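RRNA methyltransferase (Streptomyces viridochromogenes, PDB 1O9G) methylates guanine-2535 of 23S ribosomal RNA at N1, using S-adenosyl-L-methionine, and so confers resistance to the orthosomycin antibiotic avilamycin. Local coordinates at residues A[58-63]-A[91-96]; A[80-85]-A[147-152]; A[19-24]-A[103-108]; A[173-178]-A[211-216]. The protein carries 3 engineered substitutions. One frame throughout, in Å; residues are numbered along the deposited sequence.

Contact 1 of 4, residues A[58-63]-A[91-96]; sequences PCCGSG and ELAAKN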
loop_
_atom_site.group_PDB
_atom_site.type_symbol
_atom_site.label_atom_id
_atom_site.label_comp_id
_atom_site.label_asym_id
_atom_site.label_seq_id
_atom_site.Cartn_x
_atom_site.Cartn_y
_atom_site.Cartn_z
ATOM N N PRO A 58 -2.222 6.890 1.589
ATOM C CA PRO A 58 -2.295 8.329 1.283
ATOM C C PRO A 58 -1.050 8.920 0.619
ATOM O O PRO A 58 -0.997 10.132 0.371
ATOM C CB PRO A 58 -2.490 8.965 2.656
ATOM C CG PRO A 58 -1.679 8.096 3.568
ATOM C CD PRO A 58 -1.897 6.691 3.011
ATOM N N CYS A 59 -0.051 8.084 0.358
ATOM C CA CYS A 59 1.110 8.457 -0.447
ATOM C C CYS A 59 1.359 7.335 -1.416
ATOM O O CYS A 59 2.401 6.695 -1.422
ATOM C CB CYS A 59 2.360 8.714 0.373
ATOM S SG CYS A 59 2.141 9.756 1.802
ATOM N N CYS A 60 0.374 7.082 -2.267
ATOM C CA CYS A 60 0.335 5.812 -2.944
ATOM C C CYS A 60 1.364 5.608 -4.050
ATOM O O CYS A 60 1.596 4.467 -4.449
ATOM C CB CYS A 60 -1.074 5.551 -3.500
ATOM S SG CYS A 60 -1.599 6.641 -4.834
ATOM N N GLY A 61 1.965 6.684 -4.561
ATOM C CA GLY A 61 2.915 6.565 -5.635
ATOM C C GLY A 61 2.314 5.849 -6.808
ATOM O O GLY A 61 1.226 6.196 -7.243
ATOM N N SER A 62 3.025 4.838 -7.287
ATOM C CA SER A 62 2.597 4.032 -8.428
ATOM C C SER A 62 1.427 3.124 -8.132
ATOM O O SER A 62 0.904 2.470 -9.033
ATOM C CB SER A 62 3.761 3.143 -8.877
ATOM O OG SER A 62 4.009 2.092 -7.948
ATOM N N GLY A 63 1.039 3.005 -6.856
ATOM C CA GLY A 63 -0.045 2.138 -6.457
ATOM C C GLY A 63 0.310 0.663 -6.404
ATOM O O GLY A 63 -0.580 -0.167 -6.123
ATOM N N GLU A 91 -1.685 8.391 -12.493
ATOM C CA GLU A 91 -2.075 7.734 -13.732
ATOM C C GLU A 91 -1.679 6.267 -13.667
ATOM O O GLU A 91 -2.459 5.387 -14.002
ATOM C CB GLU A 91 -1.392 8.383 -14.971
ATOM C CG GLU A 91 -1.693 9.855 -15.292
ATOM C CD GLU A 91 -1.002 10.367 -16.589
ATOM O OE1 GLU A 91 0.024 9.783 -16.996
ATOM O OE2 GLU A 91 -1.453 11.355 -17.218
ATOM N N LEU A 92 -0.471 5.993 -13.198
ATOM C CA LEU A 92 -0.010 4.621 -13.093
ATOM C C LEU A 92 -0.716 3.892 -11.951
ATOM O O LEU A 92 -1.075 2.732 -12.099
ATOM C CB LEU A 92 1.488 4.568 -12.906
ATOM C CG LEU A 92 2.118 3.187 -13.136
ATOM C CD1 LEU A 92 2.021 2.729 -14.605
ATOM C CD2 LEU A 92 3.563 3.257 -12.729
ATOM N N ALA A 93 -0.953 4.576 -10.831
ATOM C CA ALA A 93 -1.690 3.991 -9.717
ATOM C C ALA A 93 -3.075 3.548 -10.152
ATOM O O ALA A 93 -3.561 2.499 -9.758
ATOM C CB ALA A 93 -1.775 4.915 -8.510
ATOM N N ALA A 94 -3.688 4.329 -11.029
ATOM C CA ALA A 94 -5.011 4.001 -11.511
ATOM C C ALA A 94 -4.966 2.714 -12.347
ATOM O O ALA A 94 -5.871 1.907 -12.260
ATOM C CB ALA A 94 -5.585 5.135 -12.308
ATOM N N LYS A 95 -3.937 2.529 -13.174
ATOM C CA LYS A 95 -3.767 1.287 -13.930
ATOM C C LYS A 95 -3.602 0.109 -12.987
ATOM O O LYS A 95 -4.144 -0.968 -13.226
ATOM C CB LYS A 95 -2.575 1.348 -14.907
ATOM C CG LYS A 95 -2.783 2.260 -16.078
ATOM C CD LYS A 95 -1.615 2.147 -17.058
ATOM C CE LYS A 95 -1.735 0.953 -17.995
ATOM N NZ LYS A 95 -0.895 1.138 -19.207
ATOM N N ASN A 96 -2.859 0.297 -11.907
ATOM C CA ASN A 96 -2.697 -0.788 -10.946
ATOM C C ASN A 96 -4.008 -1.079 -10.237
ATOM O O ASN A 96 -4.386 -2.234 -10.104
ATOM C CB ASN A 96 -1.550 -0.542 -9.955
ATOM C CG ASN A 96 -0.207 -0.942 -10.501
ATOM O OD1 ASN A 96 -0.119 -1.980 -11.141
ATOM N ND2 ASN A 96 0.862 -0.172 -10.216
#
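A chi1 of -84° puts CG of Asn96 beside its own backbone N and trans to its carbonyl carbon, which presents the amide to the Ser62 carbonyl; on the preceding helical turn, Leu92 has CG trans to its N (chi1 -165°) and brings CD2 within 3.9 Å of Ser62 CB. Residues 58-63 form the loop between strand 53-57 and helix 64-72. With Asp57 ahead of it, the sequence reads D-x-x-x-G-x-G, as in the glycine-rich first motif of Rossmann-like methyltransferases, consistent with a place beside the S-adenosylmethionine pocket.

The polar link is Asn96 ND2 to Ser62 O, 2.9 Å long and nearly straight at 163°. The acceptor lies in the plane of the amide, whereas the donor sits well above the carbonyl plane, not on a lone pair. Because Asn96 OD1 also accepts from His23 N, both ends of the amide are engaged and its flip is fixed. Ser62 O receives a CA-H...O contact as well, from Ala93 CA at 3.1 Å.

The Ala93 methyl packs against the loop backbone, its CB 3.5 Å from Gly61 O and 3.8 Å from Gly63 N, and Gly63, lacking a side chain, approaches until its CA is 4.1 Å from Ala93 CA. The loop keeps its shape through a type II' turn closed by Gly63 N to Cys60 O, while Asp84 OD2 accepts from Gly61 N. The apolar contact is on the strand side of the helix, where the thiol atom SG of Cys60 rests 4.1 Å from Ala93 CB.

Contact 2 of 4, residues A[80-85]-A[147-152]; sequences VIASDV and CAIRTA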
loop_
_atom_site.group_PDB
_atom_site.type_symbol
_atom_site.label_atom_id
_atom_site.label_comp_id
_atom_site.label_asym_id
_atom_site.label_seq_id
_atom_site.Cartn_x
_atom_site.Cartn_y
_atom_site.Cartn_z
ATOM N N VAL A 80 -10.213 -0.511 -0.546
ATOM C CA VAL A 80 -8.975 0.232 -0.467
ATOM C C VAL A 80 -9.179 1.639 -1.024
ATOM O O VAL A 80 -10.009 1.887 -1.896
ATOM C CB VAL A 80 -7.804 -0.499 -1.190
ATOM C CG1 VAL A 80 -7.555 -1.846 -0.569
ATOM C CG2 VAL A 80 -8.061 -0.682 -2.650
ATOM N N ILE A 81 -8.360 2.542 -0.472
ATOM C CA ILE A 81 -8.358 3.939 -0.853
ATOM C C ILE A 81 -6.933 4.354 -1.150
ATOM O O ILE A 81 -6.049 4.115 -0.345
ATOM C CB ILE A 81 -8.937 4.816 0.277
ATOM C CG1 ILE A 81 -10.349 4.310 0.643
ATOM C CG2 ILE A 81 -8.937 6.264 -0.144
ATOM C CD1 ILE A 81 -10.975 4.937 1.869
ATOM N N ALA A 82 -6.750 5.012 -2.291
ATOM C CA ALA A 82 -5.444 5.536 -2.685
ATOM C C ALA A 82 -5.531 7.048 -2.855
ATOM O O ALA A 82 -6.476 7.581 -3.428
ATOM C CB ALA A 82 -4.999 4.942 -3.951
ATOM N N SER A 83 -4.501 7.718 -2.393
ATOM C CA SER A 83 -4.357 9.121 -2.720
ATOM C C SER A 83 -2.890 9.531 -2.702
ATOM O O SER A 83 -2.040 8.843 -2.103
ATOM C CB SER A 83 -5.219 9.992 -1.796
ATOM O OG SER A 83 -4.866 9.877 -0.429
ATOM N N ASP A 84 -2.590 10.608 -3.407
ATOM C CA ASP A 84 -1.247 11.187 -3.470
ATOM C C ASP A 84 -1.355 12.599 -4.037
ATOM O O ASP A 84 -2.384 12.984 -4.556
ATOM C CB ASP A 84 -0.310 10.341 -4.323
ATOM C CG ASP A 84 1.145 10.400 -3.868
ATOM O OD1 ASP A 84 1.566 11.459 -3.361
ATOM O OD2 ASP A 84 1.937 9.459 -4.007
ATOM N N VAL A 85 -0.276 13.371 -3.960
ATOM C CA VAL A 85 -0.338 14.793 -4.241
ATOM C C VAL A 85 -0.201 15.166 -5.694
ATOM O O VAL A 85 -0.718 16.215 -6.077
ATOM C CB VAL A 85 0.724 15.597 -3.439
ATOM C CG1 VAL A 85 0.586 15.350 -1.971
ATOM C CG2 VAL A 85 2.150 15.294 -3.883
ATOM N N CYS A 147 -12.499 0.135 -4.657
ATOM C CA CYS A 147 -11.328 0.993 -4.579
ATOM C C CYS A 147 -11.679 2.388 -5.081
ATOM O O CYS A 147 -12.566 2.574 -5.902
ATOM C CB CYS A 147 -10.144 0.401 -5.352
ATOM S SG CYS A 147 -10.410 0.241 -7.122
ATOM N N ALA A 148 -10.964 3.361 -4.565
ATOM C CA ALA A 148 -11.138 4.752 -4.954
ATOM C C ALA A 148 -9.718 5.343 -4.987
ATOM O O ALA A 148 -8.819 4.947 -4.242
ATOM C CB ALA A 148 -11.960 5.436 -3.959
ATOM N N ILE A 149 -9.519 6.276 -5.901
ATOM C CA ILE A 149 -8.271 7.005 -6.017
ATOM C C ILE A 149 -8.560 8.463 -6.340
ATOM O O ILE A 149 -9.318 8.755 -7.246
ATOM C CB ILE A 149 -7.321 6.333 -7.046
ATOM C CG1 ILE A 149 -6.031 7.119 -7.234
ATOM C CG2 ILE A 149 -7.977 6.129 -8.418
ATOM C CD1 ILE A 149 -4.942 6.301 -7.908
ATOM N N ARG A 150 -7.933 9.370 -5.587
ATOM C CA ARG A 150 -8.100 10.826 -5.774
ATOM C C ARG A 150 -6.749 11.516 -5.486
ATOM O O ARG A 150 -5.890 10.988 -4.801
ATOM C CB ARG A 150 -9.164 11.441 -4.817
ATOM C CG ARG A 150 -10.631 11.125 -5.104
ATOM C CD ARG A 150 -11.597 11.927 -4.259
ATOM N NE ARG A 150 -13.028 11.646 -4.559
ATOM C CZ ARG A 150 -13.662 10.508 -4.294
ATOM N NH1 ARG A 150 -13.072 9.463 -3.733
ATOM N NH2 ARG A 150 -14.938 10.428 -4.604
ATOM N N THR A 151 -6.584 12.716 -6.017
ATOM C CA THR A 151 -5.483 13.604 -5.640
ATOM C C THR A 151 -5.770 14.283 -4.314
ATOM O O THR A 151 -6.841 14.856 -4.125
ATOM C CB THR A 151 -5.309 14.679 -6.695
ATOM O OG1 THR A 151 -5.132 14.064 -7.973
ATOM C CG2 THR A 151 -4.047 15.450 -6.453
ATOM N N ALA A 152 -4.821 14.221 -3.403
ATOM C CA ALA A 152 -4.874 14.952 -2.130
ATOM C C ALA A 152 -3.511 15.029 -1.438
ATOM O O ALA A 152 -2.747 14.068 -1.414
ATOM C CB ALA A 152 -5.884 14.329 -1.211
HETATM O O HOH W 1 -9.821 8.416 -3.090
HETATM O O HOH W 2 -3.114 11.720 0.182
#
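Main-chain hydrogen bonds join Val80, Ala82 and Asp84 to residues 147-152, whose strand 147-151 runs parallel to strand 77-84 with 13° between the short axes and forms one edge of the Rossmann-like sheet. Ala82 faces that strand with both its main-chain groups, bonding on either side of Ile149: its N donates to Ala148 O at 2.8 Å, and its O accepts from Arg150 N at 3.2 Å. Val80 O takes Ala148 N. Farther along, Ala152 N reaches Asp84 O at 3.0 Å, but from 48° above the carbonyl plane, not on a lone pair.

Apolar contacts follow on the face bearing Val80, Ala82, Cys147 and Ile149. Val80 CG2 lies 3.6 Å from Cys147 CB. Ile149 extends CG1 trans to its backbone N (chi1 177°), bringing that atom to 4.1 Å from Ala82 CB, and helix 87-98 covers Ile149 through Ala93 and Leu97. The other face carries Ile81 and Ser83 against helix 160-164.

Polar side chains, a water and main-chain groups meet at the carboxyl end. The water lies 2.6 Å from Ser83 OG and 2.9 Å from Ala152 O, while Ser83 OG also bonds Trp56 NE1. Asp84 OD1 accepts Val85 N at 2.7 Å on its anti side, and OD2 is held by loop 58-63. Two main-chain N-H groups therefore orient one carboxylate at the strand end, where class I methyltransferases commonly carry an acidic residue facing the cofactor ribose; a similar role here is plausible, though no ligand atoms attest it.

Contact 3 of 4, residues A[19-24]-A[103-108]; sequences GVVLHS and AGLTAR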
loop_
_atom_site.group_PDB
_atom_site.type_symbol
_atom_site.label_atom_id
_atom_site.label_comp_id
_atom_site.label_asym_id
_atom_site.label_seq_id
_atom_site.Cartn_x
_atom_site.Cartn_y
_atom_site.Cartn_z
ATOM N N GLY A 19 5.986 -5.440 -12.922
ATOM C CA GLY A 19 6.279 -5.540 -14.337
ATOM C C GLY A 19 5.826 -6.821 -15.031
ATOM O O GLY A 19 6.108 -7.033 -16.217
ATOM N N VAL A 20 5.149 -7.691 -14.299
ATOM C CA VAL A 20 4.599 -8.916 -14.864
ATOM C C VAL A 20 3.123 -8.648 -15.136
ATOM O O VAL A 20 2.749 -8.356 -16.270
ATOM C CB VAL A 20 4.854 -10.135 -13.930
ATOM C CG1 VAL A 20 4.188 -11.423 -14.459
ATOM C CG2 VAL A 20 6.337 -10.319 -13.732
ATOM N N VAL A 21 2.293 -8.621 -14.095
ATOM C CA VAL A 21 0.898 -8.205 -14.218
ATOM C C VAL A 21 0.755 -6.743 -13.728
ATOM O O VAL A 21 0.283 -5.839 -14.447
ATOM C CB VAL A 21 -0.048 -9.143 -13.457
ATOM C CG1 VAL A 21 -1.538 -8.712 -13.650
ATOM C CG2 VAL A 21 0.177 -10.601 -13.913
ATOM N N LEU A 22 1.143 -6.529 -12.481
ATOM C CA LEU A 22 1.211 -5.203 -11.900
ATOM C C LEU A 22 2.234 -4.367 -12.642
ATOM O O LEU A 22 3.207 -4.875 -13.214
ATOM C CB LEU A 22 1.471 -5.284 -10.395
ATOM C CG LEU A 22 0.265 -5.677 -9.552
ATOM C CD1 LEU A 22 -0.303 -7.058 -9.832
ATOM C CD2 LEU A 22 0.544 -5.545 -8.026
ATOM N N HIS A 23 1.995 -3.072 -12.625
ATOM C CA HIS A 23 2.690 -2.122 -13.481
ATOM C C HIS A 23 3.857 -1.469 -12.782
ATOM O O HIS A 23 3.737 -1.059 -11.625
ATOM C CB HIS A 23 1.722 -1.044 -13.936
ATOM C CG HIS A 23 0.657 -1.560 -14.840
ATOM N ND1 HIS A 23 -0.624 -1.846 -14.428
ATOM C CD2 HIS A 23 0.707 -1.870 -16.151
ATOM C CE1 HIS A 23 -1.324 -2.282 -15.464
ATOM N NE2 HIS A 23 -0.544 -2.294 -16.517
ATOM N N SER A 24 4.978 -1.416 -13.525
ATOM C CA SER A 24 6.236 -0.803 -13.093
ATOM C C SER A 24 6.360 0.612 -13.645
ATOM O O SER A 24 5.757 0.951 -14.652
ATOM C CB SER A 24 7.437 -1.662 -13.560
ATOM O OG SER A 24 7.410 -1.873 -14.961
ATOM N N ALA A 103 -12.500 -7.876 -14.204
ATOM C CA ALA A 103 -12.492 -7.289 -15.551
ATOM C C ALA A 103 -11.141 -6.650 -15.845
ATOM O O ALA A 103 -10.644 -6.760 -16.941
ATOM C CB ALA A 103 -13.605 -6.261 -15.744
ATOM N N GLY A 104 -10.545 -5.983 -14.873
ATOM C CA GLY A 104 -9.237 -5.382 -15.070
ATOM C C GLY A 104 -8.138 -6.391 -15.309
ATOM O O GLY A 104 -7.215 -6.202 -16.140
ATOM N N LEU A 105 -8.219 -7.498 -14.588
ATOM C CA LEU A 105 -7.257 -8.581 -14.760
ATOM C C LEU A 105 -7.456 -9.262 -16.103
ATOM O O LEU A 105 -6.483 -9.625 -16.743
ATOM C CB LEU A 105 -7.326 -9.578 -13.603
ATOM C CG LEU A 105 -6.637 -9.042 -12.354
ATOM C CD1 LEU A 105 -7.095 -9.787 -11.114
ATOM C CD2 LEU A 105 -5.129 -9.087 -12.493
ATOM N N THR A 106 -8.703 -9.400 -16.554
ATOM C CA THR A 106 -8.994 -9.963 -17.872
ATOM C C THR A 106 -8.407 -9.065 -18.954
ATOM O O THR A 106 -7.827 -9.578 -19.898
ATOM C CB THR A 106 -10.495 -10.139 -18.037
ATOM O OG1 THR A 106 -10.919 -11.221 -17.214
ATOM C CG2 THR A 106 -10.859 -10.548 -19.436
ATOM N N ALA A 107 -8.537 -7.746 -18.813
ATOM C CA ALA A 107 -7.996 -6.794 -19.777
ATOM C C ALA A 107 -6.467 -6.875 -19.829
ATOM O O ALA A 107 -5.881 -6.881 -20.899
ATOM C CB ALA A 107 -8.443 -5.386 -19.471
ATOM N N ARG A 108 -5.816 -6.976 -18.684
ATOM C CA ARG A 108 -4.373 -7.103 -18.636
ATOM C C ARG A 108 -3.895 -8.407 -19.239
ATOM O O ARG A 108 -2.875 -8.428 -19.952
ATOM C CB ARG A 108 -3.892 -6.912 -17.187
ATOM C CG ARG A 108 -2.392 -6.943 -16.972
ATOM C CD ARG A 108 -1.606 -5.958 -17.757
ATOM N NE ARG A 108 -0.305 -5.718 -17.142
ATOM C CZ ARG A 108 0.693 -5.057 -17.697
ATOM N NH1 ARG A 108 0.605 -4.575 -18.919
ATOM N NH2 ARG A 108 1.798 -4.887 -17.003
HETATM O O HOH W 3 4.630 -3.036 -16.480
#
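Val21 turns its carbonyl toward Arg108 from an irregular loop tied by Gly19 N to Leu22 O (2.9 Å), and the closest CA atoms of the two segments, those of Val21 and Arg108, are still 7.0 Å apart, leaving side chains to bridge the distance to helix 102-119.

Arg108 makes that reach. A bend at chi2 (57°) steers its chain along Val21, CG passing 3.9 Å from Val21 CG1, and lays the guanidinium edge against the carbonyl. NE donates to Val21 O at 2.8 Å with an N-H...O angle of 150°, in the carbonyl plane and on a lone pair; NH2 adds a weak second bond to the same oxygen at 3.1 Å. One face of the guanidinium is covered by His23, whose NE2 stands 3.2 Å from Arg108 CZ. The ring and guanidinium planes are 35° apart, so the groups overlap obliquely and do not stack flat. Beside them, Val21 CG1 meets Leu105 CD2 at 3.8 Å, the side chains crossing at about a right angle.

Glu111 forms a salt bridge with Arg108 NH1, and Arg112 NH2 bonds Val20 O. The arrangement is a bifurcated acceptor, one loop carbonyl shared by two N-H groups of a helix arginine; it joins the N-terminal segment to helices 102-119 and 122-140, which lie between strands 77-84 and 147-151 and look like an insertion in the Rossmann-like fold.

Contact 4 of 4, residues A[173-178]-A[211-216]; sequences LTDLPY and AVTDRS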
loop_
_atom_site.group_PDB
_atom_site.type_symbol
_atom_site.label_atom_id
_atom_site.label_comp_id
_atom_site.label_asym_id
_atom_site.label_seq_id
_atom_site.Cartn_x
_atom_site.Cartn_y
_atom_site.Cartn_z
ATOM N N LEU A 173 -1.247 2.348 5.445
ATOM C CA LEU A 173 0.052 1.715 5.211
ATOM C C LEU A 173 0.652 2.425 4.017
ATOM O O LEU A 173 0.067 2.449 2.949
ATOM C CB LEU A 173 -0.090 0.210 5.001
ATOM C CG LEU A 173 1.169 -0.652 5.033
ATOM C CD1 LEU A 173 0.804 -2.115 5.303
ATOM C CD2 LEU A 173 1.978 -0.560 3.765
ATOM N N THR A 174 1.811 3.044 4.224
ATOM C CA THR A 174 2.448 3.781 3.167
ATOM C C THR A 174 3.971 3.760 3.265
ATOM O O THR A 174 4.537 3.703 4.332
ATOM C CB THR A 174 1.878 5.208 3.138
ATOM O OG1 THR A 174 2.207 5.834 1.900
ATOM C CG2 THR A 174 2.444 6.060 4.272
ATOM N N ASP A 175 4.591 3.790 2.098
ATOM C CA ASP A 175 6.015 3.923 1.923
ATOM C C ASP A 175 6.261 5.398 1.689
ATOM O O ASP A 175 5.690 6.002 0.771
ATOM C CB ASP A 175 6.448 3.082 0.709
ATOM C CG ASP A 175 7.939 2.975 0.544
ATOM O OD1 ASP A 175 8.700 3.175 1.513
ATOM O OD2 ASP A 175 8.440 2.708 -0.571
ATOM N N LEU A 176 7.093 6.005 2.514
ATOM C CA LEU A 176 7.203 7.461 2.504
ATOM C C LEU A 176 7.781 7.928 1.172
ATOM O O LEU A 176 8.658 7.270 0.608
ATOM C CB LEU A 176 8.006 7.964 3.703
ATOM C CG LEU A 176 7.349 7.750 5.074
ATOM C CD1 LEU A 176 8.214 8.211 6.223
ATOM C CD2 LEU A 176 5.960 8.409 5.130
ATOM N N PRO A 177 7.239 9.017 0.628
ATOM C CA PRO A 177 7.661 9.494 -0.688
ATOM C C PRO A 177 9.066 10.029 -0.647
ATOM O O PRO A 177 9.455 10.654 0.319
ATOM C CB PRO A 177 6.657 10.610 -1.023
ATOM C CG PRO A 177 5.938 10.936 0.244
ATOM C CD PRO A 177 6.181 9.855 1.222
ATOM N N TYR A 178 9.817 9.796 -1.706
ATOM C CA TYR A 178 11.231 10.147 -1.695
ATOM C C TYR A 178 11.472 11.664 -1.593
ATOM O O TYR A 178 12.508 12.082 -1.103
ATOM C CB TYR A 178 11.954 9.523 -2.906
ATOM C CG TYR A 178 12.164 8.004 -2.810
ATOM C CD1 TYR A 178 11.309 7.187 -2.063
ATOM C CD2 TYR A 178 13.224 7.389 -3.475
ATOM C CE1 TYR A 178 11.509 5.810 -1.984
ATOM C CE2 TYR A 178 13.430 6.009 -3.402
ATOM C CZ TYR A 178 12.567 5.227 -2.652
ATOM O OH TYR A 178 12.756 3.864 -2.568
ATOM N N ALA A 211 0.762 2.737 9.705
ATOM C CA ALA A 211 2.043 2.041 9.488
ATOM C C ALA A 211 2.774 2.795 8.369
ATOM O O ALA A 211 2.268 2.950 7.265
ATOM C CB ALA A 211 1.827 0.634 9.091
ATOM N N VAL A 212 3.974 3.257 8.686
ATOM C CA VAL A 212 4.835 3.922 7.713
ATOM C C VAL A 212 6.180 3.219 7.620
ATOM O O VAL A 212 6.708 2.720 8.606
ATOM C CB VAL A 212 5.001 5.409 8.054
ATOM C CG1 VAL A 212 3.648 6.100 8.133
ATOM C CG2 VAL A 212 5.704 5.605 9.349
ATOM N N THR A 213 6.733 3.202 6.423
ATOM C CA THR A 213 8.017 2.579 6.159
ATOM C C THR A 213 8.907 3.523 5.344
ATOM O O THR A 213 8.424 4.390 4.610
ATOM C CB THR A 213 7.803 1.188 5.509
ATOM O OG1 THR A 213 9.057 0.569 5.245
ATOM C CG2 THR A 213 7.082 1.274 4.176
ATOM N N ASP A 214 10.213 3.376 5.521
ATOM C CA ASP A 214 11.228 4.280 4.951
ATOM C C ASP A 214 12.525 3.498 4.810
ATOM O O ASP A 214 12.691 2.444 5.413
ATOM C CB ASP A 214 11.450 5.449 5.921
ATOM C CG ASP A 214 11.927 6.740 5.257
ATOM O OD1 ASP A 214 12.478 6.735 4.129
ATOM O OD2 ASP A 214 11.802 7.837 5.840
ATOM N N ARG A 215 13.444 4.038 4.023
ATOM C CA ARG A 215 14.818 3.571 3.997
ATOM C C ARG A 215 15.536 4.238 5.158
ATOM O O ARG A 215 16.124 5.317 5.021
ATOM C CB ARG A 215 15.475 3.942 2.672
ATOM C CG ARG A 215 16.838 3.318 2.452
ATOM C CD ARG A 215 16.772 1.935 1.823
ATOM N NE ARG A 215 16.116 1.934 0.511
ATOM C CZ ARG A 215 15.479 0.890 -0.026
ATOM N NH1 ARG A 215 15.391 -0.269 0.626
ATOM N NH2 ARG A 215 14.929 1.001 -1.235
ATOM N N SER A 216 15.453 3.609 6.319
ATOM C CA SER A 216 16.160 4.101 7.490
ATOM C C SER A 216 16.305 3.020 8.542
ATOM O O SER A 216 15.799 1.919 8.393
ATOM C CB SER A 216 15.454 5.303 8.083
ATOM O OG SER A 216 14.352 4.877 8.828
#
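Thr174 and Leu176 bind strand 209-214 through three main-chain hydrogen bonds. Thr174 N donates to Ala211 O at 3.1 Å, Thr213 N returns to Thr174 O at 3.1 Å, and Leu176 N reaches Thr213 O at 3.0 Å. The short strand axes differ by 14°, so the pairing is parallel.

Side chains fill both faces. Thr174 CG2 touches Val212 CG1 at 4.0 Å on one; on the other, Asp175 folds over Thr213, its CB and carboxylate packing on the Thr213 CG2 methyl. Past the strand end, Leu176 meets Asp214 at about a right angle, its CD1 3.6 Å from Asp214 OD2. Tyr178 OH comes within 3.8 Å of Arg215 NH2, a proximity and not a hydrogen bond, the ring and guanidinium planes being 83° apart.

These strands are the two parallel arms of a beta-alpha-beta crossover whose helix is 190-203. The Asp-Leu-Pro-Tyr run at the end of the first arm resembles the (Asn/Asp)-Pro-Pro-Tyr motif IV of many N-methyltransferases, which suggests a location near the target base.

Further out, Thr174 OG1, trans to its backbone N (chi1 -164°), bonds Asp57 OD1 and thus ties strand 171-175 to its other neighbour. Thr213 OG1 is hydrogen-bonded to Ser236 O, near the start of strand 235-241. Val188 N holds Asp214 OD2. The Tyr178 ring is set by Arg181 in a cation-pi contact and by Trp184 edge-to-face.

How the contacts relate
Contact 1 is the hub. It meets contact 2 where Gly61 N lies 2.8 Å from Asp84 OD2, a probable hydrogen bond, their centres about 8 Å apart. Toward contact 3, Asn96 OD1 stands 2.8 Å from His23 N, so one asparagine serves both loops. Toward contact 4 there is packing, Cys59 CB being 3.3 Å from Thr174 OG1. Contacts 2 and 4 belong to the same sheet without touching, about 6 Å apart at nearest atoms. Contacts 3 and 4 lie on opposite sides of the chain's centre, their own centres about 25 Å apart. Loop 58-63, Asp84 and residues 175-178 gather at the strands' carboxyl ends, where this fold usually binds S-adenosylmethionine.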